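Local atomic coordinates of small ribosomal subunit biogenesis GTPase RsgA (Thermotoga maritima, PDB entry 1U0L), a protein that is a circularly permuted GTPase that probably hydrolyses GTP slowly, stimulated by the 30S ribosomal subunit, and probably assists the late maturation of that subunit. Residues V16-N21 against T211-L216; L47-G52 against G65-V70. One frame throughout, in Å; residues are numbered along the deposited sequence.

In the fold
Both contacts involve the N-terminal OB-fold domain. Contact 1 ties its first strand, 11-19, to the loop that enters strand 216-218 of the GTPase sheet, so it joins two domains. Contact 2 stays within the OB-fold and closes the loop before strand 54-58 against strand 65-70. The order along the chain is 16-21, 47-52, 65-70, 211-216. Contact 2 therefore falls inside the long span that contact 1 brings together. The two centres lie about 13 Å apart. V51 of the 47-52 loop links them: its methyl groups pack on V16 and F18 from one domain and on A214 and L216 from the other.

Contact 1. Residues V16-N21 against T211-L216; sequences VSFHSN and TTTAQL
F18 and T213 are joined by a water that three groups grip. The water accepts a hydrogen bond from N of F18 at 2.7 Å. It donates one to O of A214 at 2.8 Å. It is hydrogen-bonded to OG1 of T213, at 2.6 Å. The water lies in the plane of the F18 ring, at its edge. T213 OG1 can reach it because chi1 is 56°, which sets the hydroxyl between the backbone N and the carbonyl carbon; the same oxygen lies 3.8 Å from CB of F18. Further along, the two segments meet directly. N of L216 donates to O of V16 at 2.9 Å, in the carbonyl plane and on a lone pair, with an N-H...O angle of 148°. CA of Q215 adds a CH...O contact to the same oxygen. This is a domain junction: residues 16-18, on the first strand of the OB-fold, and residues 213-216 of the GTPase domain run in nearly opposite directions, 156° apart. The threonine-rich start of 211-216, after P-loop helix 182-189, is consistent with the end of the first switch (G2). Q215 lays its aliphatic chain along S17, with CG 3.3 Å from CB of S17. With an alanine here, CB of S17 would probably lose this cover and a gap would open beside it. CG1 of V16 rests 4.1 Å from CB of L216, crossing it at a slant.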
loop_
_atom_site.group_PDB
_atom_site.type_symbol
_atom_site.label_atom_id
_atom_site.label_comp_id
_atom_site.label_asym_id
_atom_site.label_seq_id
_atom_site.Cartn_x
_atom_site.Cartn_y
_atom_site.Cartn_z
ATOM N N VAL A 16 8.289 13.260 -8.551
ATOM C CA VAL A 16 8.722 11.877 -8.658
ATOM C C VAL A 16 9.991 11.515 -7.901
ATOM O O VAL A 16 10.286 10.332 -7.713
ATOM C CB VAL A 16 8.902 11.506 -10.107
ATOM C CG1 VAL A 16 7.547 11.489 -10.811
ATOM C CG2 VAL A 16 9.861 12.490 -10.745
ATOM N N SER A 17 10.750 12.515 -7.478
ATOM C CA SER A 17 11.961 12.243 -6.712
ATOM C C SER A 17 12.635 13.527 -6.268
ATOM O O SER A 17 12.291 14.611 -6.731
ATOM C CB SER A 17 12.952 11.415 -7.534
ATOM O OG SER A 17 13.570 12.211 -8.526
ATOM N N PHE A 18 13.592 13.391 -5.355
ATOM C CA PHE A 18 14.336 14.534 -4.854
ATOM C C PHE A 18 15.827 14.362 -5.132
ATOM O O PHE A 18 16.518 13.589 -4.478
ATOM C CB PHE A 18 14.051 14.714 -3.370
ATOM C CG PHE A 18 12.632 15.091 -3.088
ATOM C CD1 PHE A 18 11.598 14.211 -3.374
ATOM C CD2 PHE A 18 12.320 16.340 -2.571
ATOM C CE1 PHE A 18 10.273 14.568 -3.152
ATOM C CE2 PHE A 18 10.998 16.709 -2.344
ATOM C CZ PHE A 18 9.972 15.819 -2.636
ATOM N N HIS A 19 16.304 15.104 -6.124
ATOM C CA HIS A 19 17.693 15.055 -6.563
ATOM C C HIS A 19 18.444 16.353 -6.205
ATOM O O HIS A 19 17.845 17.426 -6.133
ATOM C CB HIS A 19 17.697 14.825 -8.080
ATOM C CG HIS A 19 19.003 14.347 -8.627
ATOM N ND1 HIS A 19 20.157 15.096 -8.568
ATOM C CD2 HIS A 19 19.333 13.198 -9.263
ATOM C CE1 HIS A 19 21.143 14.431 -9.142
ATOM N NE2 HIS A 19 20.669 13.276 -9.574
ATOM N N SER A 20 19.752 16.239 -5.984
ATOM C CA SER A 20 20.622 17.375 -5.637
ATOM C C SER A 20 19.973 18.525 -4.853
ATOM O O SER A 20 20.115 19.699 -5.209
ATOM C CB SER A 20 21.321 17.941 -6.899
ATOM O OG SER A 20 20.802 17.400 -8.112
ATOM N N ASN A 21 19.276 18.170 -3.776
ATOM C CA ASN A 21 18.606 19.136 -2.903
ATOM C C ASN A 21 17.556 19.956 -3.662
ATOM O O ASN A 21 17.342 21.133 -3.374
ATOM C CB ASN A 21 19.657 20.054 -2.265
ATOM C CG ASN A 21 19.221 20.616 -0.920
ATOM O OD1 ASN A 21 20.032 21.168 -0.174
ATOM N ND2 ASN A 21 17.940 20.485 -0.609
ATOM N N THR A 211 20.132 9.520 0.261
ATOM C CA THR A 211 18.968 9.354 -0.613
ATOM C C THR A 211 17.877 8.566 0.115
ATOM O O THR A 211 17.508 7.465 -0.293
ATOM C CB THR A 211 19.346 8.612 -1.926
ATOM O OG1 THR A 211 19.983 7.367 -1.610
ATOM C CG2 THR A 211 20.292 9.459 -2.768
ATOM N N THR A 212 17.360 9.153 1.188
ATOM C CA THR A 212 16.333 8.523 2.007
ATOM C C THR A 212 14.891 8.743 1.553
ATOM O O THR A 212 13.955 8.342 2.248
ATOM C CB THR A 212 16.445 8.992 3.470
ATOM O OG1 THR A 212 16.198 10.403 3.545
ATOM C CG2 THR A 212 17.835 8.691 4.013
ATOM N N THR A 213 14.698 9.380 0.404
ATOM C CA THR A 213 13.347 9.599 -0.090
ATOM C C THR A 213 13.005 8.618 -1.215
ATOM O O THR A 213 13.875 8.192 -1.981
ATOM C CB THR A 213 13.161 11.041 -0.571
ATOM O OG1 THR A 213 14.145 11.347 -1.560
ATOM C CG2 THR A 213 13.312 12.002 0.590
ATOM N N ALA A 214 11.735 8.244 -1.300
ATOM C CA ALA A 214 11.302 7.304 -2.317
ATOM C C ALA A 214 11.305 7.983 -3.661
ATOM O O ALA A 214 11.605 9.163 -3.768
ATOM C CB ALA A 214 9.908 6.796 -2.005
ATOM N N GLN A 215 10.970 7.224 -4.690
ATOM C CA GLN A 215 10.906 7.745 -6.040
ATOM C C GLN A 215 9.730 7.083 -6.700
ATOM O O GLN A 215 9.257 6.043 -6.241
ATOM C CB GLN A 215 12.163 7.396 -6.813
ATOM C CG GLN A 215 13.330 8.279 -6.508
ATOM C CD GLN A 215 14.493 7.987 -7.417
ATOM O OE1 GLN A 215 14.303 7.608 -8.577
ATOM N NE2 GLN A 215 15.709 8.170 -6.910
ATOM N N LEU A 216 9.232 7.672 -7.773
ATOM C CA LEU A 216 8.121 7.039 -8.444
ATOM C C LEU A 216 8.683 6.492 -9.734
ATOM O O LEU A 216 9.392 7.189 -10.446
ATOM C CB LEU A 216 6.994 8.041 -8.706
ATOM C CG LEU A 216 6.347 8.655 -7.460
ATOM C CD1 LEU A 216 5.166 9.494 -7.874
ATOM C CD2 LEU A 216 5.880 7.553 -6.514
HETATM O O HOH W 1 13.712 10.942 -4.116
#

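Contact 2. Residues L47-G52 against G65-V70; sequences LKIYVG and GVIENV
I49 lays the end of its side chain over one methyl of V70. CD1 of I49 is 3.5 Å from CG2 of V70, and CG1 of I49 lies 3.8 Å from that same methyl. The two side chains cross at an angle, so I49 meets V70 with its flank as well as its end. Both residues belong to the OB-fold domain. I49 sits in the loop before strand 54-58, and V70 ends strand 65-70, which pairs with strand 54-58 and with strand 33-38. The loop brings I49 to the apolar core of the OB-fold, where it packs on V15, F18, V23 and V55. V55 touches I67 and V70 as well.

The I49 chain is extended: CG1 is anti to the backbone N (chi1 -157°) and CD1 continues outward (chi2 173°). That carries CD1 far enough to meet CD1 of I67 tip to tip, at 4.0 Å. I67 and V70 are three residues apart, yet both direct their CB toward the loop. A classic beta bulge accounts for this. E68 and N69 both face E56 on strand 54-58, and the extra residue shifts the alternation of the strand. OE1 of E68 forms a salt bridge with NE of R39 and a hydrogen bond with OG1 of T58.

L47 completes the contact at the end of the strand. Its CD2 sits beside V70, near both CB and the carbonyl oxygen. CD2 of L47 is 4.3 Å from CB of V70. CD2 of L47 also lies 4.1 Å from O of V70.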
loop_
_atom_site.group_PDB
_atom_site.type_symbol
_atom_site.label_atom_id
_atom_site.label_comp_id
_atom_site.label_asym_id
_atom_site.label_seq_id
_atom_site.Cartn_x
_atom_site.Cartn_y
_atom_site.Cartn_z
ATOM N N LEU A 47 3.754 24.317 4.262
ATOM C CA LEU A 47 3.239 23.397 3.260
ATOM C C LEU A 47 4.359 22.523 2.696
ATOM O O LEU A 47 4.970 22.870 1.682
ATOM C CB LEU A 47 2.546 24.168 2.131
ATOM C CG LEU A 47 1.863 23.317 1.051
ATOM C CD1 LEU A 47 1.016 22.220 1.700
ATOM C CD2 LEU A 47 1.003 24.208 0.158
ATOM N N LYS A 48 4.611 21.392 3.358
ATOM C CA LYS A 48 5.659 20.445 2.959
ATOM C C LYS A 48 5.330 19.722 1.657
ATOM O O LYS A 48 4.162 19.483 1.358
ATOM C CB LYS A 48 5.874 19.401 4.061
ATOM C CG LYS A 48 6.345 19.955 5.398
ATOM C CD LYS A 48 7.703 20.613 5.288
ATOM C CE LYS A 48 8.202 21.047 6.652
ATOM N NZ LYS A 48 8.429 19.877 7.551
ATOM N N ILE A 49 6.356 19.362 0.892
ATOM C CA ILE A 49 6.127 18.670 -0.362
ATOM C C ILE A 49 6.758 17.285 -0.324
ATOM O O ILE A 49 7.813 17.089 0.285
ATOM C CB ILE A 49 6.692 19.471 -1.544
ATOM C CG1 ILE A 49 5.971 19.071 -2.830
ATOM C CG2 ILE A 49 8.181 19.211 -1.701
ATOM C CD1 ILE A 49 6.338 19.927 -4.037
ATOM N N TYR A 50 6.119 16.317 -0.973
ATOM C CA TYR A 50 6.617 14.947 -0.965
ATOM C C TYR A 50 6.554 14.271 -2.331
ATOM O O TYR A 50 6.009 14.809 -3.284
ATOM C CB TYR A 50 5.808 14.120 0.041
ATOM C CG TYR A 50 5.893 14.622 1.467
ATOM C CD1 TYR A 50 4.809 15.261 2.074
ATOM C CD2 TYR A 50 7.070 14.481 2.203
ATOM C CE1 TYR A 50 4.902 15.752 3.381
ATOM C CE2 TYR A 50 7.177 14.966 3.501
ATOM C CZ TYR A 50 6.096 15.601 4.091
ATOM O OH TYR A 50 6.222 16.088 5.383
ATOM N N VAL A 51 7.131 13.078 -2.417
ATOM C CA VAL A 51 7.099 12.321 -3.657
ATOM C C VAL A 51 5.638 11.880 -3.834
ATOM O O VAL A 51 4.987 11.406 -2.888
ATOM C CB VAL A 51 7.998 11.071 -3.563
ATOM C CG1 VAL A 51 8.168 10.443 -4.929
ATOM C CG2 VAL A 51 9.339 11.437 -2.963
ATOM N N GLY A 52 5.118 12.036 -5.041
ATOM C CA GLY A 52 3.744 11.643 -5.280
ATOM C C GLY A 52 2.801 12.825 -5.180
ATOM O O GLY A 52 1.597 12.697 -5.434
ATOM N N GLY A 65 12.696 24.573 -13.749
ATOM C CA GLY A 65 11.454 25.282 -13.489
ATOM C C GLY A 65 11.329 25.670 -12.024
ATOM O O GLY A 65 12.258 25.450 -11.242
ATOM N N VAL A 66 10.194 26.253 -11.644
ATOM C CA VAL A 66 9.971 26.666 -10.258
ATOM C C VAL A 66 8.583 26.228 -9.831
ATOM O O VAL A 66 7.612 26.405 -10.571
ATOM C CB VAL A 66 10.063 28.200 -10.092
ATOM C CG1 VAL A 66 10.016 28.566 -8.631
ATOM C CG2 VAL A 66 11.341 28.715 -10.713
ATOM N N ILE A 67 8.482 25.663 -8.633
ATOM C CA ILE A 67 7.194 25.194 -8.152
ATOM C C ILE A 67 6.387 26.315 -7.524
ATOM O O ILE A 67 6.775 26.890 -6.510
ATOM C CB ILE A 67 7.369 24.039 -7.151
ATOM C CG1 ILE A 67 8.138 22.895 -7.825
ATOM C CG2 ILE A 67 6.010 23.545 -6.692
ATOM C CD1 ILE A 67 8.392 21.705 -6.935
ATOM N N GLU A 68 5.256 26.619 -8.151
ATOM C CA GLU A 68 4.382 27.688 -7.689
ATOM C C GLU A 68 3.411 27.247 -6.612
ATOM O O GLU A 68 3.110 28.014 -5.704
ATOM C CB GLU A 68 3.606 28.287 -8.869
ATOM C CG GLU A 68 4.488 28.993 -9.906
ATOM C CD GLU A 68 5.183 30.232 -9.353
ATOM O OE1 GLU A 68 6.017 30.816 -10.074
ATOM O OE2 GLU A 68 4.894 30.624 -8.202
ATOM N N ASN A 69 2.919 26.017 -6.704
ATOM C CA ASN A 69 1.987 25.529 -5.697
ATOM C C ASN A 69 1.878 24.008 -5.654
ATOM O O ASN A 69 2.125 23.321 -6.649
ATOM C CB ASN A 69 0.609 26.156 -5.926
ATOM C CG ASN A 69 -0.391 25.780 -4.853
ATOM O OD1 ASN A 69 -0.138 25.957 -3.657
ATOM N ND2 ASN A 69 -1.538 25.262 -5.272
ATOM N N VAL A 70 1.514 23.498 -4.479
ATOM C CA VAL A 70 1.345 22.069 -4.241
ATOM C C VAL A 70 -0.124 21.758 -3.966
ATOM O O VAL A 70 -0.678 22.245 -2.986
ATOM C CB VAL A 70 2.154 21.628 -3.019
ATOM C CG1 VAL A 70 1.966 20.145 -2.783
ATOM C CG2 VAL A 70 3.613 21.965 -3.217
#